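Local atomic coordinates of particle-associated lyase (Acinetobacter bacteriophage AP22, PDB entry 4Y9V), a protein that probably degrades the capsular polysaccharide of Acinetobacter baumannii as a tailspike lyase of the phage particle. Residues Pro381-Thr395 against Leu413-Asn427. Numbering follows the deposited sequence. Where two conformers were deposited one is given.
Sequences PRGGEFKLTNNTYYT and LHEDLTVKLDGGCIN. With EDO (1,2-ethanediol), chain D.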
loop_
_atom_site.group_PDB
_atom_site.type_symbol
_atom_site.label_atom_id
_atom_site.label_comp_id
_atom_site.label_asym_id
_atom_site.label_seq_id
_atom_site.Cartn_x
_atom_site.Cartn_y
_atom_site.Cartn_z
ATOM N N PRO A 381 5.242 24.571 -4.896
ATOM C CA PRO A 381 4.295 24.235 -3.850
ATOM C C PRO A 381 3.130 25.209 -3.738
ATOM O O PRO A 381 3.302 26.425 -3.723
ATOM C CB PRO A 381 5.137 24.307 -2.554
ATOM C CG PRO A 381 6.265 25.252 -2.899
ATOM C CD PRO A 381 6.546 24.982 -4.369
ATOM N N ARG A 382 1.943 24.646 -3.576
ATOM C CA ARG A 382 0.709 25.389 -3.308
ATOM C C ARG A 382 0.264 25.262 -1.871
ATOM O O ARG A 382 -0.217 26.241 -1.264
ATOM C CB ARG A 382 -0.371 24.911 -4.280
ATOM C CG ARG A 382 -1.701 25.609 -4.130
ATOM C CD ARG A 382 -2.661 25.095 -5.202
ATOM N NE ARG A 382 -3.985 25.668 -5.132
ATOM C CZ ARG A 382 -4.960 25.198 -4.459
ATOM N NH1 ARG A 382 -4.792 24.162 -3.615
ATOM N NH2 ARG A 382 -6.130 25.776 -4.514
ATOM N N GLY A 383 0.393 24.072 -1.289
ATOM C CA GLY A 383 0.005 23.846 0.077
ATOM C C GLY A 383 -0.563 22.444 0.238
ATOM O O GLY A 383 -0.847 21.763 -0.746
ATOM N N GLY A 384 -0.740 22.039 1.468
ATOM C CA GLY A 384 -1.170 20.700 1.795
ATOM C C GLY A 384 0.001 19.814 2.180
ATOM O O GLY A 384 1.084 20.297 2.507
ATOM N N GLU A 385 -0.255 18.496 2.157
ATOM C CA GLU A 385 0.711 17.523 2.638
ATOM C C GLU A 385 1.555 16.965 1.495
ATOM O O GLU A 385 1.074 16.697 0.397
ATOM C CB GLU A 385 0.039 16.325 3.325
ATOM C CG GLU A 385 -0.642 16.676 4.613
ATOM C CD GLU A 385 -1.129 15.551 5.504
ATOM O OE1 GLU A 385 -1.439 14.479 4.996
ATOM O OE2 GLU A 385 -1.120 15.768 6.744
ATOM N N PHE A 386 2.816 16.765 1.803
ATOM C CA PHE A 386 3.781 16.122 0.911
ATOM C C PHE A 386 4.269 14.871 1.662
ATOM O O PHE A 386 5.090 14.994 2.578
ATOM C CB PHE A 386 4.894 17.060 0.561
ATOM C CG PHE A 386 4.436 18.237 -0.259
ATOM C CD1 PHE A 386 3.970 19.418 0.344
ATOM C CD2 PHE A 386 4.470 18.198 -1.642
ATOM C CE1 PHE A 386 3.581 20.471 -0.435
ATOM C CE2 PHE A 386 4.078 19.263 -2.428
ATOM C CZ PHE A 386 3.641 20.413 -1.829
ATOM N N LYS A 387 3.701 13.729 1.331
ATOM C CA LYS A 387 3.893 12.504 2.106
ATOM C C LYS A 387 4.943 11.616 1.445
ATOM O O LYS A 387 4.844 11.295 0.254
ATOM C CB LYS A 387 2.584 11.719 2.206
ATOM C CG LYS A 387 1.474 12.414 2.951
ATOM C CD LYS A 387 0.131 11.718 2.920
ATOM C CE LYS A 387 0.103 10.499 3.716
ATOM N NZ LYS A 387 -1.173 9.837 4.105
ATOM N N LEU A 388 5.932 11.211 2.227
ATOM C CA LEU A 388 7.011 10.341 1.777
ATOM C C LEU A 388 7.023 9.128 2.712
ATOM O O LEU A 388 7.603 9.180 3.790
ATOM C CB LEU A 388 8.328 11.081 1.809
ATOM C CG LEU A 388 8.470 12.200 0.775
ATOM C CD1 LEU A 388 9.703 13.014 1.036
ATOM C CD2 LEU A 388 8.491 11.623 -0.649
ATOM N N THR A 389 6.349 8.053 2.293
ATOM C CA THR A 389 5.990 6.985 3.195
ATOM C C THR A 389 6.773 5.727 2.834
ATOM O O THR A 389 6.533 5.109 1.786
ATOM C CB THR A 389 4.490 6.730 3.153
ATOM O OG1 THR A 389 3.830 7.982 3.265
ATOM C CG2 THR A 389 4.065 5.791 4.271
ATOM N N ASN A 390 7.715 5.324 3.687
ATOM C CA ASN A 390 8.385 4.038 3.513
ATOM C C ASN A 390 9.136 3.921 2.195
ATOM O O ASN A 390 9.203 2.822 1.616
ATOM C CB ASN A 390 7.447 2.882 3.760
ATOM C CG ASN A 390 8.121 1.803 4.552
ATOM O OD1 ASN A 390 9.334 1.777 4.711
ATOM N ND2 ASN A 390 7.330 0.875 5.024
ATOM N N ASN A 391 9.757 5.009 1.726
ATOM C CA ASN A 391 10.594 4.926 0.532
ATOM C C ASN A 391 12.013 4.476 0.897
ATOM O O ASN A 391 12.451 4.617 2.036
ATOM C CB ASN A 391 10.661 6.284 -0.173
ATOM C CG ASN A 391 9.298 6.772 -0.596
ATOM O OD1 ASN A 391 8.510 6.060 -1.234
ATOM N ND2 ASN A 391 8.991 8.025 -0.237
ATOM N N THR A 392 12.719 4.009 -0.137
ATOM C CA THR A 392 14.151 3.738 -0.063
ATOM C C THR A 392 14.843 4.763 -0.971
ATOM O O THR A 392 14.488 4.884 -2.138
ATOM C CB THR A 392 14.468 2.315 -0.486
ATOM O OG1 THR A 392 13.765 1.430 0.391
ATOM C CG2 THR A 392 15.944 2.044 -0.377
ATOM N N TYR A 393 15.797 5.474 -0.403
ATOM C CA TYR A 393 16.497 6.551 -1.100
ATOM C C TYR A 393 17.936 6.128 -1.308
ATOM O O TYR A 393 18.588 5.652 -0.369
ATOM C CB TYR A 393 16.470 7.853 -0.271
ATOM C CG TYR A 393 15.090 8.259 0.200
ATOM C CD1 TYR A 393 14.550 7.716 1.357
ATOM C CD2 TYR A 393 14.319 9.201 -0.501
ATOM C CE1 TYR A 393 13.293 8.076 1.826
ATOM C CE2 TYR A 393 13.061 9.560 -0.053
ATOM C CZ TYR A 393 12.549 8.997 1.112
ATOM O OH TYR A 393 11.264 9.341 1.501
ATOM N N TYR A 394 18.438 6.308 -2.523
ATOM C CA TYR A 394 19.834 5.925 -2.846
ATOM C C TYR A 394 20.588 7.175 -3.177
ATOM O O TYR A 394 20.307 7.792 -4.223
ATOM C CB TYR A 394 19.812 4.946 -4.019
ATOM C CG TYR A 394 19.211 3.601 -3.705
ATOM C CD1 TYR A 394 19.974 2.700 -2.976
ATOM C CD2 TYR A 394 17.925 3.221 -4.036
ATOM C CE1 TYR A 394 19.480 1.441 -2.636
ATOM C CE2 TYR A 394 17.431 1.979 -3.684
ATOM C CZ TYR A 394 18.218 1.091 -2.987
ATOM O OH TYR A 394 17.705 -0.143 -2.628
ATOM N N THR A 395 21.517 7.615 -2.349
ATOM C CA THR A 395 22.267 8.842 -2.509
ATOM C C THR A 395 23.753 8.570 -2.559
ATOM O O THR A 395 24.247 7.550 -2.082
ATOM C CB THR A 395 21.982 9.893 -1.401
ATOM O OG1 THR A 395 22.650 9.518 -0.180
ATOM C CG2 THR A 395 20.502 10.069 -1.163
ATOM N N LEU A 413 2.033 30.628 -0.507
ATOM C CA LEU A 413 1.244 29.396 -0.418
ATOM C C LEU A 413 -0.242 29.726 -0.317
ATOM O O LEU A 413 -0.617 30.718 0.342
ATOM C CB LEU A 413 1.637 28.608 0.815
ATOM C CG LEU A 413 3.067 28.072 0.830
ATOM C CD1 LEU A 413 3.409 27.632 2.241
ATOM C CD2 LEU A 413 3.209 26.900 -0.118
ATOM N N HIS A 414 -1.097 28.870 -0.895
ATOM C CA HIS A 414 -2.534 28.923 -0.685
ATOM C C HIS A 414 -2.956 28.332 0.646
ATOM O O HIS A 414 -3.969 28.753 1.214
ATOM C CB HIS A 414 -3.253 28.214 -1.822
ATOM C CG HIS A 414 -3.436 28.939 -3.099
ATOM N ND1 HIS A 414 -4.629 29.081 -3.687
ATOM C CD2 HIS A 414 -2.517 29.486 -3.876
ATOM C CE1 HIS A 414 -4.419 29.782 -4.798
ATOM N NE2 HIS A 414 -3.142 30.048 -4.972
ATOM N N GLU A 415 -2.212 27.348 1.129
ATOM C CA GLU A 415 -2.537 26.669 2.387
ATOM C C GLU A 415 -1.207 26.309 3.052
ATOM O O GLU A 415 -0.156 26.233 2.413
ATOM C CB GLU A 415 -3.402 25.429 2.140
ATOM C CG GLU A 415 -4.801 25.562 1.578
ATOM C CD GLU A 415 -5.784 26.289 2.458
ATOM O OE1 GLU A 415 -5.530 26.648 3.630
ATOM O OE2 GLU A 415 -6.908 26.462 1.974
ATOM N N ASP A 416 -1.273 26.022 4.356
ATOM C CA ASP A 416 -0.099 25.562 5.078
ATOM C C ASP A 416 0.498 24.346 4.370
ATOM O O ASP A 416 -0.255 23.496 3.847
ATOM C CB ASP A 416 -0.476 25.185 6.492
ATOM C CG ASP A 416 -0.942 26.328 7.379
ATOM O OD1 ASP A 416 -0.770 27.512 7.007
ATOM O OD2 ASP A 416 -1.446 26.048 8.497
ATOM N N LEU A 417 1.807 24.236 4.393
ATOM C CA LEU A 417 2.565 23.179 3.769
ATOM C C LEU A 417 3.129 22.243 4.834
ATOM O O LEU A 417 3.766 22.710 5.757
ATOM C CB LEU A 417 3.710 23.801 2.943
ATOM C CG LEU A 417 4.575 22.849 2.180
ATOM C CD1 LEU A 417 5.091 23.455 0.953
ATOM C CD2 LEU A 417 5.735 22.330 3.015
ATOM N N THR A 418 2.910 20.934 4.676
ATOM C CA THR A 418 3.453 19.952 5.617
ATOM C C THR A 418 4.239 18.897 4.865
ATOM O O THR A 418 3.675 18.298 3.938
ATOM C CB THR A 418 2.328 19.284 6.395
ATOM O OG1 THR A 418 1.585 20.259 7.135
ATOM C CG2 THR A 418 2.832 18.234 7.376
ATOM N N VAL A 419 5.473 18.661 5.232
ATOM C CA VAL A 419 6.238 17.515 4.734
ATOM C C VAL A 419 6.161 16.410 5.781
ATOM O O VAL A 419 6.556 16.681 6.931
ATOM C CB VAL A 419 7.703 17.869 4.445
ATOM C CG1 VAL A 419 8.468 16.625 3.991
ATOM C CG2 VAL A 419 7.812 18.977 3.418
ATOM N N LYS A 420 5.720 15.241 5.379
ATOM C CA LYS A 420 5.505 14.118 6.298
ATOM C C LYS A 420 6.300 12.909 5.797
ATOM O O LYS A 420 5.860 12.212 4.898
ATOM C CB LYS A 420 4.024 13.767 6.447
ATOM C CG LYS A 420 3.676 12.922 7.653
ATOM C CD LYS A 420 2.164 12.843 7.969
ATOM C CE LYS A 420 1.899 12.165 9.278
ATOM N NZ LYS A 420 0.430 12.159 9.538
ATOM N N LEU A 421 7.500 12.695 6.382
ATOM C CA LEU A 421 8.408 11.613 5.993
ATOM C C LEU A 421 8.278 10.565 7.095
ATOM O O LEU A 421 8.691 10.793 8.219
ATOM C CB LEU A 421 9.820 12.168 5.828
ATOM C CG LEU A 421 10.817 11.244 5.119
ATOM C CD1 LEU A 421 12.101 12.049 4.841
ATOM C CD2 LEU A 421 11.160 9.976 5.885
ATOM N N ASP A 422 7.633 9.458 6.737
ATOM C CA ASP A 422 7.201 8.425 7.676
ATOM C C ASP A 422 7.827 7.102 7.262
ATOM O O ASP A 422 7.383 6.474 6.299
ATOM C CB ASP A 422 5.691 8.352 7.674
ATOM C CG ASP A 422 5.057 7.363 8.568
ATOM O OD1 ASP A 422 5.732 6.796 9.433
ATOM O OD2 ASP A 422 3.801 7.125 8.379
ATOM N N GLY A 423 8.869 6.694 7.974
ATOM C CA GLY A 423 9.545 5.467 7.702
ATOM C C GLY A 423 10.438 5.528 6.461
ATOM O O GLY A 423 10.538 6.515 5.777
ATOM N N GLY A 424 11.078 4.391 6.201
ATOM C CA GLY A 424 11.902 4.175 5.046
ATOM C C GLY A 424 13.376 4.040 5.408
ATOM O O GLY A 424 13.758 3.887 6.575
ATOM N N CYS A 425 14.201 4.058 4.354
ATOM C CA CYS A 425 15.616 3.741 4.436
ATOM C C CYS A 425 16.393 4.730 3.557
ATOM O O CYS A 425 16.202 4.748 2.344
ATOM C CB CYS A 425 15.830 2.312 3.966
ATOM S SG CYS A 425 17.558 1.826 4.013
ATOM N N ILE A 426 17.259 5.523 4.181
ATOM C CA ILE A 426 18.032 6.519 3.491
ATOM C C ILE A 426 19.480 6.003 3.416
ATOM O O ILE A 426 20.132 5.844 4.445
ATOM C CB ILE A 426 17.980 7.888 4.213
ATOM C CG1 ILE A 426 16.538 8.370 4.422
ATOM C CG2 ILE A 426 18.818 8.901 3.443
ATOM C CD1 ILE A 426 16.404 9.474 5.428
ATOM N N ASN A 427 19.945 5.737 2.197
ATOM C CA ASN A 427 21.247 5.167 1.951
ATOM C C ASN A 427 22.210 6.198 1.402
ATOM O O ASN A 427 21.848 6.982 0.513
ATOM C CB ASN A 427 21.165 4.059 0.887
ATOM C CG ASN A 427 20.367 2.902 1.333
ATOM O OD1 ASN A 427 20.825 2.101 2.142
ATOM N ND2 ASN A 427 19.202 2.728 0.815
HETATM C C1 EDO D . -2.684 21.378 -3.319
HETATM O O1 EDO D . -2.422 22.661 -2.929
HETATM C C2 EDO D . -3.641 20.665 -2.420
HETATM O O2 EDO D . -4.947 21.186 -2.580
HETATM O O HOH W 1 -0.516 14.791 9.188
HETATM O O HOH W 2 -1.097 11.883 6.966
HETATM O O HOH W 3 10.063 7.684 3.323
HETATM O O HOH W 4 3.914 10.099 5.079
HETATM O O HOH W 5 2.621 8.405 5.897
HETATM O O HOH W 6 10.112 2.260 8.034
#
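Asn427 O is gripped twice by Thr395, through the backbone N and, at 2.7 Å, through OG1. The OG1 of Thr395 sits between its own backbone N and carbonyl carbon (chi1 76°), which brings both donors to the same oxygen. Tyr393 O likewise takes two bonds from Asn427. The backbone N of Asn427 and its ND2, the latter 3.2 Å from Tyr393 O, reach the carbonyl from opposite faces of its plane. The amide of Asn427 lies nearly parallel to the Tyr394 ring, planes 12° apart.

The two segments are neighbouring rungs of a right-handed parallel beta-helix, as in pectate lyase-like proteins. Strand 384-389 pairs in register with 417-422, and after the corners at Asn390 and Gly423 strand 391-394 pairs with 424-427. A water bridges the two corners on the side of Tyr393. It donates to Gly423 O at 2.8 Å, accepts from Asn391 N and bonds Tyr393 OH. Asn391 ND2 also donates to that hydroxyl, and its OD1 is bound by Cys365 N of the preceding rung.

Phe386, Leu388, Leu417, Val419 and Leu421 face the interior. Leu417 CD1 touches both Pro381 CB and Phe386 CE1, 3.6 Å from the latter. The other face carries Glu385, Lys387 and Lys420 toward the third subunit. Glu385 and Lys420 meet through two waters, one of them 2.8 Å from Lys420 NZ. Lys387 NZ bonds Asn390 OD1 of the third subunit.

At the far end Arg382 O accepts from His414 N at 2.8 Å. The guanidinium of Arg382 lies on the His414 ring, centres 4.5 Å apart and planes at 29°. An ethanediol, probably from crystallisation, bridges Arg382 NH1 to Gly383 O, while Arg382 NE bonds Tyr162 O.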